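Local coordinates for protein CDA peptide synthetase I (Streptomyces coelicolor, PDB 5DU9) that is a condensation domain from a multidomain peptide synthetase, at residues A47-A52 and E171-V176; R120-D125 and A141-G146; E254-A259 and A265-V270; M367-P372 and T398-S403. The protein carries 1 engineered substitution. All blocks are in the same frame, centred on the assembly; numbering follows the deposited sequence. Where two conformers were deposited one is given.

Interaction 1: A47-A52 and E171-V176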
loop_
_atom_site.group_PDB
_atom_site.type_symbol
_atom_site.label_atom_id
_atom_site.label_comp_id
_atom_site.label_asym_id
_atom_site.label_seq_id
_atom_site.Cartn_x
_atom_site.Cartn_y
_atom_site.Cartn_z
ATOM N N ALA A 47 17.847 -18.720 12.949
ATOM C CA ALA A 47 18.550 -18.193 14.110
ATOM C C ALA A 47 19.229 -16.870 13.769
ATOM O O ALA A 47 19.164 -15.911 14.536
ATOM C CB ALA A 47 19.570 -19.195 14.616
ATOM N N VAL A 48 19.874 -16.825 12.608
ATOM C CA VAL A 48 20.570 -15.621 12.167
ATOM C C VAL A 48 19.574 -14.529 11.784
ATOM O O VAL A 48 19.753 -13.369 12.150
ATOM C CB VAL A 48 21.500 -15.915 10.972
ATOM C CG1 VAL A 48 22.217 -14.649 10.516
ATOM C CG2 VAL A 48 22.517 -16.982 11.347
ATOM N N LEU A 49 18.530 -14.899 11.047
ATOM C CA LEU A 49 17.511 -13.933 10.643
ATOM C C LEU A 49 16.806 -13.365 11.869
ATOM O O LEU A 49 16.401 -12.204 11.881
ATOM C CB LEU A 49 16.493 -14.578 9.695
ATOM C CG LEU A 49 15.502 -13.639 9.000
ATOM C CD1 LEU A 49 16.220 -12.609 8.135
ATOM C CD2 LEU A 49 14.511 -14.434 8.159
ATOM N N SER A 50 16.666 -14.185 12.905
ATOM C CA SER A 50 16.061 -13.732 14.151
ATOM C C SER A 50 16.925 -12.643 14.790
ATOM O O SER A 50 16.413 -11.636 15.281
ATOM C CB SER A 50 15.873 -14.910 15.111
ATOM O OG SER A 50 15.337 -14.477 16.350
ATOM N N ARG A 51 18.238 -12.844 14.769
ATOM C CA ARG A 51 19.171 -11.836 15.262
ATOM C C ARG A 51 19.098 -10.585 14.391
ATOM O O ARG A 51 19.107 -9.460 14.897
ATOM C CB ARG A 51 20.600 -12.384 15.284
ATOM N N ALA A 52 19.012 -10.791 13.079
ATOM C CA ALA A 52 18.932 -9.686 12.129
ATOM C C ALA A 52 17.664 -8.864 12.336
ATOM O O ALA A 52 17.681 -7.638 12.199
ATOM C CB ALA A 52 18.988 -10.209 10.704
ATOM N N GLU A 171 14.668 -4.285 2.846
ATOM C CA GLU A 171 16.024 -4.029 2.380
ATOM C C GLU A 171 17.005 -3.994 3.545
ATOM O O GLU A 171 18.102 -4.541 3.454
ATOM C CB GLU A 171 16.094 -2.713 1.600
ATOM C CG GLU A 171 15.428 -2.765 0.233
ATOM C CD GLU A 171 15.967 -1.727 -0.734
ATOM O OE1 GLU A 171 16.611 -0.757 -0.280
ATOM O OE2 GLU A 171 15.744 -1.882 -1.954
ATOM N N ARG A 172 16.612 -3.350 4.639
ATOM C CA ARG A 172 17.480 -3.259 5.811
ATOM C C ARG A 172 17.667 -4.634 6.450
ATOM O O ARG A 172 18.777 -5.001 6.847
ATOM C CB ARG A 172 16.910 -2.272 6.832
ATOM C CG ARG A 172 17.672 -2.218 8.151
ATOM C CD ARG A 172 19.142 -1.888 7.946
ATOM N NE ARG A 172 19.864 -1.788 9.212
ATOM C CZ ARG A 172 21.188 -1.740 9.317
ATOM N NH1 ARG A 172 21.950 -1.790 8.233
ATOM N NH2 ARG A 172 21.755 -1.652 10.513
ATOM N N LEU A 173 16.574 -5.384 6.552
ATOM C CA LEU A 173 16.616 -6.726 7.124
ATOM C C LEU A 173 17.617 -7.596 6.381
ATOM O O LEU A 173 18.445 -8.275 6.994
ATOM C CB LEU A 173 15.233 -7.375 7.079
ATOM C CG LEU A 173 15.148 -8.798 7.635
ATOM C CD1 LEU A 173 15.348 -8.795 9.140
ATOM C CD2 LEU A 173 13.819 -9.441 7.272
ATOM N N ALA A 174 17.534 -7.578 5.056
ATOM C CA ALA A 174 18.432 -8.374 4.226
ATOM C C ALA A 174 19.877 -7.922 4.398
ATOM O O ALA A 174 20.783 -8.747 4.491
ATOM C CB ALA A 174 18.019 -8.285 2.771
ATOM N N GLU A 175 20.085 -6.611 4.451
ATOM C CA GLU A 175 21.420 -6.049 4.619
ATOM C C GLU A 175 22.078 -6.555 5.898
ATOM O O GLU A 175 23.244 -6.955 5.890
ATOM C CB GLU A 175 21.354 -4.520 4.637
ATOM C CG GLU A 175 22.712 -3.841 4.668
ATOM C CD GLU A 175 22.603 -2.332 4.635
ATOM O OE1 GLU A 175 21.753 -1.782 5.366
ATOM O OE2 GLU A 175 23.363 -1.696 3.874
ATOM N N VAL A 176 21.329 -6.536 6.995
ATOM C CA VAL A 176 21.843 -7.011 8.277
ATOM C C VAL A 176 22.098 -8.517 8.229
ATOM O O VAL A 176 23.117 -8.994 8.723
ATOM C CB VAL A 176 20.871 -6.682 9.431
ATOM C CG1 VAL A 176 21.384 -7.237 10.756
ATOM C CG2 VAL A 176 20.670 -5.175 9.543
#
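Ala52 and Val176 have the nearest CA atoms (5.5 Å) of segments 47-52 and 171-176, which pass at 124° with axes 9.3 Å apart. Because alanine projects so little, the surface of helix 46-58 dips at Ala52, and two side chains of helix 163-182 occupy the dip. One is Val176, whose CG1 lies 3.7 Å from Ala52 CA. That branch is the one anti to the backbone N (chi1 177°), while CG2 swings over the guanidinium plane of Arg172 in its own helix. The other is Leu173, whose CD1 rests 3.9 Å from Ala52 C and 4.2 Å from Ala52 CB.

One turn earlier, Leu49 supplies the answering bump. Its CD1 sits 4.0 Å from Leu173 CG, is as close to Leu173 CD1 and almost as close to CD2, the two leucines crossing at about a right angle. On the outer flank, Arg172 NH1 forms a salt bridge with Glu175 OE1 and also bonds Pro187 O, which holds the guanidinium beside Val176. Both helices lie on one face of the large mixed sheet: Tyr152 of strand 149-157 touches Leu49 and Leu173 alike, and Leu55 and Thr56 of helix 46-58 extend the seam past Val176.

Interaction 2: R120-D125 and A141-G146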
loop_
_atom_site.group_PDB
_atom_site.type_symbol
_atom_site.label_atom_id
_atom_site.label_comp_id
_atom_site.label_asym_id
_atom_site.label_seq_id
_atom_site.Cartn_x
_atom_site.Cartn_y
_atom_site.Cartn_z
ATOM N N ARG A 120 -3.294 -18.997 5.226
ATOM C CA ARG A 120 -4.259 -19.124 6.308
ATOM C C ARG A 120 -3.684 -18.558 7.606
ATOM O O ARG A 120 -4.390 -17.897 8.367
ATOM C CB ARG A 120 -4.663 -20.588 6.495
ATOM C CG ARG A 120 -5.680 -20.807 7.599
ATOM C CD ARG A 120 -6.181 -22.241 7.628
ATOM N NE ARG A 120 -6.987 -22.502 8.817
ATOM C CZ ARG A 120 -6.487 -22.639 10.042
ATOM N NH1 ARG A 120 -5.180 -22.536 10.245
ATOM N NH2 ARG A 120 -7.295 -22.875 11.066
ATOM N N TRP A 121 -2.401 -18.808 7.847
ATOM C CA TRP A 121 -1.739 -18.301 9.046
ATOM C C TRP A 121 -1.686 -16.779 9.036
ATOM O O TRP A 121 -1.961 -16.128 10.048
ATOM C CB TRP A 121 -0.320 -18.868 9.163
ATOM C CG TRP A 121 0.266 -18.715 10.535
ATOM C CD1 TRP A 121 0.325 -19.667 11.510
ATOM C CD2 TRP A 121 0.868 -17.538 11.088
ATOM N NE1 TRP A 121 0.928 -19.158 12.635
ATOM C CE2 TRP A 121 1.266 -17.853 12.403
ATOM C CE3 TRP A 121 1.106 -16.249 10.601
ATOM C CZ2 TRP A 121 1.894 -16.927 13.232
ATOM C CZ3 TRP A 121 1.724 -15.333 11.430
ATOM C CH2 TRP A 121 2.111 -15.677 12.730
ATOM N N MET A 122 -1.327 -16.214 7.887
ATOM C CA MET A 122 -1.219 -14.768 7.752
ATOM C C MET A 122 -2.588 -14.103 7.892
ATOM O O MET A 122 -2.710 -13.047 8.510
ATOM C CB MET A 122 -0.582 -14.404 6.407
ATOM C CG MET A 122 0.881 -14.812 6.297
ATOM S SD MET A 122 1.677 -14.278 4.768
ATOM C CE MET A 122 0.904 -15.357 3.571
ATOM N N ASP A 123 -3.616 -14.725 7.326
ATOM C CA ASP A 123 -4.972 -14.193 7.423
ATOM C C ASP A 123 -5.449 -14.153 8.873
ATOM O O ASP A 123 -6.089 -13.194 9.301
ATOM C CB ASP A 123 -5.940 -15.030 6.586
ATOM C CG ASP A 123 -5.728 -14.859 5.097
ATOM O OD1 ASP A 123 -5.134 -13.841 4.689
ATOM O OD2 ASP A 123 -6.168 -15.742 4.333
ATOM N N ARG A 124 -5.134 -15.198 9.627
ATOM C CA ARG A 124 -5.528 -15.260 11.026
ATOM C C ARG A 124 -4.726 -14.260 11.861
ATOM O O ARG A 124 -5.241 -13.680 12.813
ATOM C CB ARG A 124 -5.358 -16.681 11.557
ATOM C CG ARG A 124 -6.336 -17.661 10.926
ATOM C CD ARG A 124 -6.004 -19.105 11.256
ATOM N NE ARG A 124 -6.276 -19.426 12.654
ATOM C CZ ARG A 124 -7.460 -19.813 13.122
ATOM N NH1 ARG A 124 -8.504 -19.926 12.310
ATOM N NH2 ARG A 124 -7.604 -20.085 14.412
ATOM N N ASP A 125 -3.468 -14.045 11.498
ATOM C CA ASP A 125 -2.661 -13.051 12.194
ATOM C C ASP A 125 -3.213 -11.654 11.938
ATOM O O ASP A 125 -3.343 -10.848 12.862
ATOM C CB ASP A 125 -1.199 -13.124 11.755
ATOM C CG ASP A 125 -0.320 -12.147 12.514
ATOM O OD1 ASP A 125 0.158 -12.508 13.609
ATOM O OD2 ASP A 125 -0.129 -11.013 12.027
ATOM N N ALA A 141 6.912 -13.562 10.791
ATOM C CA ALA A 141 7.025 -15.011 10.691
ATOM C C ALA A 141 7.815 -15.422 9.459
ATOM O O ALA A 141 7.630 -14.870 8.376
ATOM C CB ALA A 141 5.645 -15.650 10.664
ATOM N N LEU A 142 8.703 -16.391 9.653
ATOM C CA LEU A 142 9.413 -17.034 8.559
ATOM C C LEU A 142 8.810 -18.412 8.350
ATOM O O LEU A 142 8.821 -19.237 9.260
ATOM C CB LEU A 142 10.910 -17.144 8.861
ATOM C CG LEU A 142 11.753 -17.848 7.792
ATOM C CD1 LEU A 142 11.844 -16.997 6.531
ATOM C CD2 LEU A 142 13.136 -18.181 8.326
ATOM N N PHE A 143 8.263 -18.644 7.163
ATOM C CA PHE A 143 7.740 -19.955 6.806
ATOM C C PHE A 143 8.762 -20.727 5.982
ATOM O O PHE A 143 9.380 -20.166 5.080
ATOM C CB PHE A 143 6.439 -19.829 6.013
ATOM C CG PHE A 143 5.321 -19.179 6.771
ATOM C CD1 PHE A 143 4.438 -19.942 7.517
ATOM C CD2 PHE A 143 5.141 -17.806 6.726
ATOM C CE1 PHE A 143 3.403 -19.347 8.209
ATOM C CE2 PHE A 143 4.106 -17.208 7.417
ATOM C CZ PHE A 143 3.236 -17.981 8.157
ATOM N N THR A 144 8.940 -22.003 6.307
ATOM C CA THR A 144 9.656 -22.930 5.438
ATOM C C THR A 144 8.610 -23.690 4.629
ATOM O O THR A 144 7.691 -24.277 5.200
ATOM C CB THR A 144 10.537 -23.910 6.234
ATOM O OG1 THR A 144 11.479 -23.177 7.027
ATOM C CG2 THR A 144 11.289 -24.849 5.295
ATOM N N LEU A 145 8.745 -23.677 3.304
ATOM C CA LEU A 145 7.707 -24.222 2.425
ATOM C C LEU A 145 8.075 -25.523 1.721
ATOM O O LEU A 145 7.250 -26.094 1.006
ATOM C CB LEU A 145 7.342 -23.190 1.362
ATOM C CG LEU A 145 6.831 -21.843 1.867
ATOM C CD1 LEU A 145 6.448 -20.969 0.684
ATOM C CD2 LEU A 145 5.653 -22.015 2.815
ATOM N N GLY A 146 9.302 -25.988 1.906
ATOM C CA GLY A 146 9.760 -27.162 1.181
ATOM C C GLY A 146 10.371 -26.761 -0.148
ATOM O O GLY A 146 10.066 -25.695 -0.686
#
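Phe143 drives the edge of its ring toward the indole of Trp121 in an offset edge-to-face pair, with planes at 77° and the phenyl centroid 5.5 Å from that of the five-membered ring. The leading atom, Phe143 CZ, stands 3.7 Å from Trp121 CE3, and its neighbour CE1 reaches back to Trp121 CB. Trp121 CG is anti to the backbone N (chi1 -163°), which stands the indole between helix and strand with its six-membered ring extending to Ala141. There Ala141 CB touches the six-membered ring obliquely, 4.0 Å from Trp121 CZ3. A single side chain thus bridges two strand residues that point to the same face of the sheet.

These elements belong to a beta-alpha-beta unit, in which helix 114-126 connects the parallel, adjacent strands 103-107 and 138-146 and packs over both. Ile106 of the first strand accordingly touches Trp121 as well as Phe143.

Packing slackens on the other flank of Phe143, where Met122 CG approaches Phe143 CE2 at 4.2 Å and the rest of the methionine turns to Leu151, Tyr153 and Ile385. Toward solvent the helix changes character. Arg120 and Arg124, both exposed, lie one turn apart with their guanidinium groups overlapping partly: Arg120 NH2 is 3.3 Å above the plane of Arg124, offset toward the rim. Asp125, by contrast, turns its carboxylate to Arg33 in a salt bridge, with Tyr153 and Ser139 as further hydrogen-bond partners.

Interaction 3: E254-A259 and A265-V270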
loop_
_atom_site.group_PDB
_atom_site.type_symbol
_atom_site.label_atom_id
_atom_site.label_comp_id
_atom_site.label_asym_id
_atom_site.label_seq_id
_atom_site.Cartn_x
_atom_site.Cartn_y
_atom_site.Cartn_z
ATOM N N GLU A 254 3.427 -7.780 -20.654
ATOM C CA GLU A 254 4.329 -7.006 -21.508
ATOM C C GLU A 254 3.590 -5.970 -22.351
ATOM O O GLU A 254 4.134 -4.907 -22.650
ATOM C CB GLU A 254 5.124 -7.941 -22.425
ATOM C CG GLU A 254 6.321 -8.588 -21.745
ATOM C CD GLU A 254 6.923 -9.728 -22.552
ATOM O OE1 GLU A 254 6.414 -10.029 -23.656
ATOM O OE2 GLU A 254 7.913 -10.325 -22.076
ATOM N N VAL A 255 2.351 -6.278 -22.729
ATOM C CA VAL A 255 1.568 -5.370 -23.562
ATOM C C VAL A 255 1.366 -4.010 -22.881
ATOM O O VAL A 255 1.249 -2.990 -23.557
ATOM C CB VAL A 255 0.197 -5.990 -23.927
ATOM C CG1 VAL A 255 -0.674 -6.159 -22.690
ATOM C CG2 VAL A 255 -0.513 -5.154 -24.987
ATOM N N LEU A 256 1.345 -3.994 -21.550
ATOM C CA LEU A 256 1.215 -2.742 -20.809
ATOM C C LEU A 256 2.431 -1.853 -21.037
ATOM O O LEU A 256 2.312 -0.632 -21.145
ATOM C CB LEU A 256 1.040 -3.013 -19.314
ATOM C CG LEU A 256 -0.262 -3.689 -18.894
ATOM C CD1 LEU A 256 -0.200 -4.054 -17.422
ATOM C CD2 LEU A 256 -1.456 -2.789 -19.170
ATOM N N GLY A 257 3.601 -2.478 -21.108
ATOM C CA GLY A 257 4.830 -1.766 -21.408
ATOM C C GLY A 257 4.831 -1.203 -22.816
ATOM O O GLY A 257 5.324 -0.103 -23.046
ATOM N N ARG A 258 4.278 -1.955 -23.763
ATOM C CA ARG A 258 4.211 -1.496 -25.143
ATOM C C ARG A 258 3.239 -0.329 -25.270
ATOM O O ARG A 258 3.485 0.611 -26.032
ATOM C CB ARG A 258 3.811 -2.644 -26.074
ATOM C CG ARG A 258 4.886 -3.713 -26.199
ATOM C CD ARG A 258 4.648 -4.630 -27.390
ATOM N NE ARG A 258 3.414 -5.406 -27.275
ATOM C CZ ARG A 258 3.311 -6.576 -26.648
ATOM N NH1 ARG A 258 4.363 -7.116 -26.044
ATOM N NH2 ARG A 258 2.143 -7.205 -26.614
ATOM N N ALA A 259 2.143 -0.370 -24.514
ATOM C CA ALA A 259 1.197 0.743 -24.527
ATOM C C ALA A 259 1.840 1.984 -23.923
ATOM O O ALA A 259 1.623 3.094 -24.391
ATOM C CB ALA A 259 -0.073 0.381 -23.771
ATOM N N ALA A 265 3.349 7.485 -21.925
ATOM C CA ALA A 265 2.965 7.563 -20.520
ATOM C C ALA A 265 3.577 6.421 -19.726
ATOM O O ALA A 265 3.731 5.312 -20.232
ATOM C CB ALA A 265 1.447 7.542 -20.384
ATOM N N HIS A 266 3.911 6.687 -18.470
ATOM C CA HIS A 266 4.399 5.640 -17.582
ATOM C C HIS A 266 3.320 4.567 -17.433
ATOM O O HIS A 266 2.130 4.875 -17.445
ATOM C CB HIS A 266 4.785 6.239 -16.231
ATOM C CG HIS A 266 5.328 5.241 -15.260
ATOM N ND1 HIS A 266 4.588 4.755 -14.200
ATOM C CD2 HIS A 266 6.538 4.639 -15.182
ATOM C CE1 HIS A 266 5.320 3.895 -13.516
ATOM N NE2 HIS A 266 6.508 3.807 -14.089
ATOM N N TRP A 267 3.720 3.306 -17.308
ATOM C CA TRP A 267 2.745 2.223 -17.385
ATOM C C TRP A 267 1.697 2.276 -16.274
ATOM O O TRP A 267 0.592 1.787 -16.456
ATOM C CB TRP A 267 3.444 0.867 -17.361
ATOM C CG TRP A 267 3.998 0.483 -16.031
ATOM C CD1 TRP A 267 5.168 0.917 -15.472
ATOM C CD2 TRP A 267 3.414 -0.420 -15.091
ATOM N NE1 TRP A 267 5.342 0.339 -14.238
ATOM C CE2 TRP A 267 4.279 -0.486 -13.981
ATOM C CE3 TRP A 267 2.241 -1.183 -15.080
ATOM C CZ2 TRP A 267 4.010 -1.284 -12.873
ATOM C CZ3 TRP A 267 1.976 -1.974 -13.979
ATOM C CH2 TRP A 267 2.857 -2.016 -12.888
ATOM N N ALA A 268 2.024 2.875 -15.131
ATOM C CA ALA A 268 1.034 3.000 -14.054
ATOM C C ALA A 268 -0.120 3.897 -14.498
ATOM O O ALA A 268 -1.272 3.690 -14.106
ATOM C CB ALA A 268 1.682 3.549 -12.787
ATOM N N ARG A 269 0.189 4.894 -15.324
ATOM C CA ARG A 269 -0.843 5.771 -15.881
ATOM C C ARG A 269 -1.739 4.991 -16.840
ATOM O O ARG A 269 -2.946 5.235 -16.919
ATOM C CB ARG A 269 -0.221 6.969 -16.606
ATOM C CG ARG A 269 0.648 7.858 -15.721
ATOM C CD ARG A 269 -0.190 8.585 -14.684
ATOM N NE ARG A 269 0.621 9.425 -13.802
ATOM C CZ ARG A 269 0.970 10.682 -14.060
ATOM N NH1 ARG A 269 0.612 11.267 -15.195
ATOM N NH2 ARG A 269 1.707 11.350 -13.182
ATOM N N VAL A 270 -1.143 4.062 -17.579
ATOM C CA VAL A 270 -1.903 3.204 -18.482
ATOM C C VAL A 270 -2.879 2.352 -17.673
ATOM O O VAL A 270 -4.030 2.164 -18.061
ATOM C CB VAL A 270 -0.972 2.301 -19.324
ATOM C CG1 VAL A 270 -1.775 1.310 -20.169
ATOM C CG2 VAL A 270 -0.076 3.152 -20.214
#
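Leu256 and Val270 form the middle of an apolar seam between two consecutive helices, 250-263 and 267-283, that fold against each other across a tight turn. Methyl packing comes first. Val270 CG1, the branch anti to the backbone N (chi1 174°), reaches into the angle between two residues of the preceding helix, 4.2 Å from Leu256 CD2 and 4.1 Å from Ala259 CB. Leu256 directs its second methyl elsewhere, with CD1 4.4 Å from Trp267 CE3.

The aromatic part is looser and rests partly on backbone: Trp267 CB lies 4.2 Å from Leu256 O. The indole also meets the residue just before it, Trp267 CD1 standing 3.4 Å above the plane of the His266 ring, offset toward the rim. Pro401 touches both Leu256 and Trp267, and Leu432 and Ala436 of helix 418-437 add to the leucine's surroundings.

Polar bonds serve the ends of the two helices. His266 occupies the N-cap position, and its carbonyl O accepts from Arg269 N at 2.9 Å. At the end of the first helix Thr263 OG1 pairs with Ala259 O and with Ala265 N, so one hydroxyl ties the closing turn to the linker. Between the segments the contacts are van der Waals ones, among side-chain carbons and, for Trp267 CB, with a carbonyl oxygen. The helix pairing therefore rests on complementary shape and burial, the directional bonds named here lying within each helix or in the turn.

Interaction 4: M367-P372 and T398-S403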
loop_
_atom_site.group_PDB
_atom_site.type_symbol
_atom_site.label_atom_id
_atom_site.label_comp_id
_atom_site.label_asym_id
_atom_site.label_seq_id
_atom_site.Cartn_x
_atom_site.Cartn_y
_atom_site.Cartn_z
ATOM N N MET A 367 2.056 -0.312 -7.211
ATOM C CA MET A 367 3.188 -0.155 -6.311
ATOM C C MET A 367 4.456 0.130 -7.102
ATOM O O MET A 367 4.658 -0.414 -8.192
ATOM C CB MET A 367 3.368 -1.392 -5.433
ATOM C CG MET A 367 2.280 -1.534 -4.381
ATOM S SD MET A 367 2.686 -2.714 -3.080
ATOM C CE MET A 367 3.904 -1.791 -2.144
ATOM N N PRO A 368 5.312 1.003 -6.558
ATOM C CA PRO A 368 6.552 1.362 -7.240
ATOM C C PRO A 368 7.475 0.164 -7.312
ATOM O O PRO A 368 7.308 -0.804 -6.564
ATOM C CB PRO A 368 7.130 2.474 -6.360
ATOM C CG PRO A 368 6.587 2.203 -5.008
ATOM C CD PRO A 368 5.217 1.628 -5.225
ATOM N N TYR A 369 8.439 0.220 -8.216
ATOM C CA TYR A 369 9.353 -0.884 -8.386
ATOM C C TYR A 369 10.138 -1.127 -7.109
ATOM O O TYR A 369 10.591 -0.187 -6.452
ATOM C CB TYR A 369 10.309 -0.619 -9.541
ATOM C CG TYR A 369 11.339 -1.703 -9.696
ATOM C CD1 TYR A 369 10.988 -2.956 -10.186
ATOM C CD2 TYR A 369 12.669 -1.483 -9.344
ATOM C CE1 TYR A 369 11.929 -3.950 -10.329
ATOM C CE2 TYR A 369 13.613 -2.473 -9.485
ATOM C CZ TYR A 369 13.239 -3.710 -9.975
ATOM O OH TYR A 369 14.176 -4.703 -10.122
ATOM N N ILE A 370 10.267 -2.399 -6.755
ATOM C CA ILE A 370 11.137 -2.808 -5.669
ATOM C C ILE A 370 12.077 -3.879 -6.203
ATOM O O ILE A 370 11.639 -4.881 -6.767
ATOM C CB ILE A 370 10.327 -3.323 -4.450
ATOM C CG1 ILE A 370 11.270 -3.874 -3.376
ATOM C CG2 ILE A 370 9.297 -4.369 -4.878
ATOM C CD1 ILE A 370 10.564 -4.324 -2.115
ATOM N N ARG A 371 13.375 -3.651 -6.051
ATOM C CA ARG A 371 14.363 -4.620 -6.493
ATOM C C ARG A 371 14.209 -5.879 -5.662
ATOM O O ARG A 371 13.920 -5.789 -4.470
ATOM C CB ARG A 371 15.783 -4.071 -6.353
ATOM C CG ARG A 371 16.849 -4.965 -6.975
ATOM C CD ARG A 371 18.242 -4.554 -6.537
ATOM N NE ARG A 371 18.534 -3.159 -6.852
ATOM C CZ ARG A 371 19.629 -2.516 -6.453
ATOM N NH1 ARG A 371 20.540 -3.142 -5.717
ATOM N NH2 ARG A 371 19.812 -1.246 -6.786
ATOM N N PRO A 372 14.382 -7.052 -6.287
ATOM C CA PRO A 372 14.403 -8.290 -5.503
ATOM C C PRO A 372 15.337 -8.179 -4.298
ATOM O O PRO A 372 16.464 -7.699 -4.425
ATOM C CB PRO A 372 14.895 -9.325 -6.511
ATOM C CG PRO A 372 14.412 -8.816 -7.819
ATOM C CD PRO A 372 14.481 -7.317 -7.733
ATOM N N THR A 398 1.549 -5.344 -7.950
ATOM C CA THR A 398 2.968 -5.448 -7.657
ATOM C C THR A 398 3.645 -6.110 -8.844
ATOM O O THR A 398 3.084 -7.009 -9.460
ATOM C CB THR A 398 3.243 -6.262 -6.380
ATOM O OG1 THR A 398 2.807 -7.612 -6.563
ATOM C CG2 THR A 398 2.512 -5.657 -5.206
ATOM N N GLY A 399 4.844 -5.644 -9.169
ATOM C CA GLY A 399 5.581 -6.149 -10.309
ATOM C C GLY A 399 5.718 -5.082 -11.376
ATOM O O GLY A 399 5.481 -3.902 -11.120
ATOM N N THR A 400 6.103 -5.509 -12.575
ATOM C CA THR A 400 6.268 -4.614 -13.714
ATOM C C THR A 400 5.767 -5.312 -14.973
ATOM O O THR A 400 5.597 -6.530 -14.983
ATOM C CB THR A 400 7.738 -4.210 -13.927
ATOM O OG1 THR A 400 8.509 -5.374 -14.243
ATOM C CG2 THR A 400 8.310 -3.543 -12.687
ATOM N N PRO A 401 5.534 -4.545 -16.050
ATOM C CA PRO A 401 5.120 -5.196 -17.297
ATOM C C PRO A 401 6.112 -6.267 -17.760
ATOM O O PRO A 401 5.696 -7.312 -18.263
ATOM C CB PRO A 401 5.055 -4.029 -18.283
ATOM C CG PRO A 401 4.660 -2.854 -17.416
ATOM C CD PRO A 401 5.418 -3.078 -16.127
ATOM N N GLU A 402 7.404 -6.019 -17.557
ATOM C CA GLU A 402 8.443 -6.923 -18.039
ATOM C C GLU A 402 8.613 -8.163 -17.162
ATOM O O GLU A 402 8.952 -9.231 -17.667
ATOM C CB GLU A 402 9.781 -6.186 -18.133
ATOM C CG GLU A 402 9.799 -5.042 -19.144
ATOM C CD GLU A 402 9.076 -3.788 -18.661
ATOM O OE1 GLU A 402 8.833 -3.646 -17.441
ATOM O OE2 GLU A 402 8.749 -2.938 -19.513
ATOM N N SER A 403 8.384 -8.025 -15.856
ATOM C CA SER A 403 8.641 -9.117 -14.914
ATOM C C SER A 403 7.373 -9.885 -14.547
ATOM O O SER A 403 7.444 -10.955 -13.932
ATOM C CB SER A 403 9.298 -8.576 -13.640
ATOM O OG SER A 403 8.400 -7.776 -12.884
HETATM O O HOH W 1 6.455 -1.537 -10.017
HETATM O O HOH W 2 3.200 -2.763 -9.516
HETATM O O HOH W 3 6.019 -3.487 -7.415
#
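The backbones of Met367 and Thr398 pass with CA atoms 5.5 Å apart and then diverge, Tyr369 and Gly399 being 6.8 Å apart, as the chain corners at Gly399 with a positive phi of 113°. Two side-chain touches span the widening gap. Met367 and Thr398 lie side by side, pointing the same way, and in one of two deposited conformers the methionine SD is 3.6 Å from Thr398 CG2, a touch that is to that extent doubtful. Farther along, Tyr369 passes Thr400 at a slant, its CD1 being 3.7 Å from Thr400 CG2. The threonine's first torsion (chi1 63°) presents this methyl to the tyrosine and puts OG1 2.8 Å from Ser403 OG, a hydrogen bond in which either hydroxyl could donate.

Water fills the backbone gap. Water 1 sits 2.8 Å from Met367 O and equally close to Gly399 O, and water 2 offers a second, longer bridge between the same two carbonyls. Water 3 accepts from Gly399 N at 3.0 Å and can donate to Pro368 O. Since the waters have more acceptors within range than protons to give, these bridges probably do not all form at once.

Segment 367-372 leaves the four-stranded sheet at strand 363-366 and crosses to strand 373-374 of the large sheet, with the Met367 side chain about 10 Å from the bound (2S)-2-amino-N-butyl-propanamide. The two backbones are thus linked through water, with direct contact limited to two van der Waals touches between side chains.

Overall arrangement
Interactions 1 and 2 are buried and belong to the large mixed sheet, on its two faces: helices 46-58 and 163-182 cover one, helix 114-126 the other. They meet where Leu49 CD2 of helix 46-58 lies 4.0 Å from Leu142 CD2 of strand 138-146, and interaction 2 is nested along the chain within interaction 1. Interaction 3, also buried, lies about 35 Å from interaction 1, centre to centre, but adjoins interaction 4, where Trp267 packs on Gly399 and Pro401. The three buried contacts are made by apolar side chains, aliphatic in interaction 1 and partly aromatic in 2 and 3. Interaction 4, at the surface between the two sheets, adds bridging water.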